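Local atomic coordinates of Rho guanine nucleotide exchange factor TIAM2 (Mus musculus, PDB entry 3A8P), a protein that activates the GTPase Rac1 by stimulating its exchange of GDP for GTP, linking extracellular signals to the cytoskeleton, and carries a protein- and membrane-binding PHCCEx module. Residues Q105-S108 / Q109-E113. Residues are numbered along the deposited sequence; the frame is centred on the assembly and turned at random.
Sequences QATS and QTDLE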
# COMPACT_ATOMS: atom_id res chain seq x y z
N GLN A 105 -12.80 -6.50 8.90
CA GLN A 105 -13.48 -7.76 8.66
C GLN A 105 -14.86 -7.42 8.14
O GLN A 105 -15.68 -6.83 8.85
CB GLN A 105 -13.61 -8.60 9.92
CG GLN A 105 -14.54 -9.81 9.70
CD GLN A 105 -14.66 -10.71 10.91
OE1 GLN A 105 -14.64 -10.25 12.05
NE2 GLN A 105 -14.81 -12.01 10.67
N ALA A 106 -15.11 -7.77 6.88
CA ALA A 106 -16.39 -7.52 6.24
C ALA A 106 -17.41 -8.53 6.75
O ALA A 106 -17.09 -9.36 7.59
CB ALA A 106 -16.25 -7.61 4.74
N THR A 107 -18.62 -8.48 6.22
CA THR A 107 -19.68 -9.39 6.66
C THR A 107 -19.79 -10.63 5.77
O THR A 107 -20.50 -11.57 6.09
CB THR A 107 -21.05 -8.70 6.68
OG1 THR A 107 -21.45 -8.39 5.34
CG2 THR A 107 -20.97 -7.40 7.48
N SER A 108 -19.07 -10.61 4.65
CA SER A 108 -19.10 -11.73 3.71
C SER A 108 -18.02 -11.51 2.66
O SER A 108 -17.42 -10.43 2.60
CB SER A 108 -20.46 -11.81 3.01
OG SER A 108 -20.64 -10.72 2.12
N GLN A 109 -17.78 -12.52 1.82
CA GLN A 109 -16.77 -12.39 0.77
C GLN A 109 -17.23 -11.32 -0.21
O GLN A 109 -16.42 -10.52 -0.67
CB GLN A 109 -16.59 -13.73 0.04
CG GLN A 109 -15.69 -13.67 -1.22
CD GLN A 109 -14.29 -13.11 -0.96
OE1 GLN A 109 -13.69 -13.37 0.09
NE2 GLN A 109 -13.75 -12.37 -1.93
N THR A 110 -18.52 -11.31 -0.52
CA THR A 110 -19.06 -10.31 -1.45
C THR A 110 -18.90 -8.91 -0.85
O THR A 110 -18.53 -7.97 -1.55
CB THR A 110 -20.56 -10.54 -1.73
OG1 THR A 110 -20.73 -11.80 -2.39
CG2 THR A 110 -21.12 -9.43 -2.61
N ASP A 111 -19.19 -8.77 0.43
CA ASP A 111 -19.07 -7.48 1.09
C ASP A 111 -17.60 -7.03 1.05
O ASP A 111 -17.32 -5.86 0.79
CB ASP A 111 -19.57 -7.59 2.53
CG ASP A 111 -19.63 -6.24 3.23
OD1 ASP A 111 -20.24 -5.30 2.68
OD2 ASP A 111 -19.06 -6.13 4.34
N LEU A 112 -16.68 -7.96 1.28
CA LEU A 112 -15.25 -7.62 1.24
C LEU A 112 -14.87 -7.08 -0.14
O LEU A 112 -14.19 -6.07 -0.26
CB LEU A 112 -14.39 -8.85 1.58
CG LEU A 112 -12.86 -8.73 1.49
CD1 LEU A 112 -12.21 -9.77 2.39
CD2 LEU A 112 -12.40 -8.93 0.04
N GLU A 113 -15.33 -7.76 -1.19
CA GLU A 113 -15.02 -7.33 -2.55
C GLU A 113 -15.62 -5.96 -2.83
O GLU A 113 -15.01 -5.15 -3.52
CB GLU A 113 -15.55 -8.34 -3.57
CG GLU A 113 -14.76 -9.64 -3.60
CD GLU A 113 -15.46 -10.71 -4.40
OE1 GLU A 113 -16.11 -10.37 -5.42
OE2 GLU A 113 -15.36 -11.90 -4.03
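Ser-108 is the N-cap of helix 109-130, the C-terminal helix of the PH domain, and its OG accepts a capping hydrogen bond from Asp-111 N at 3.0 Å. That hydroxyl can face the first turn because OG sits between the backbone N and the carbonyl carbon (chi1 69°). One turn on, Leu-112 N reaches back to Ser-108 O, 2.9 Å away. Asp-111 answers from the helix: with CG anti to its own backbone N, its OD2 accepts from Thr-107 N at 3.0 Å, a nearly straight bond (168°) on the anti side of the carboxylate, 22° out of its plane. The other oxygen, OD1, forms a salt bridge with Lys-13 on strand 11-26. Were Asp-111 replaced by alanine, Lys-13 would probably lose this counter-charge and Thr-107 N its acceptor. Packing is tight where Ala-106 CB comes within 3.2 Å of Asp-111 OD2; its contact with Leu-112 CB at 3.9 Å is ordinary apolar packing, and both side chains rest on Phe-92 of strand 91-95. The solvent side is looser: Thr-107, Thr-110 and Glu-113 are exposed, and there Gln-109 bends at chi2 so that NE2 donates, in its amide plane, to Glu-113 OE2 at 2.7 Å.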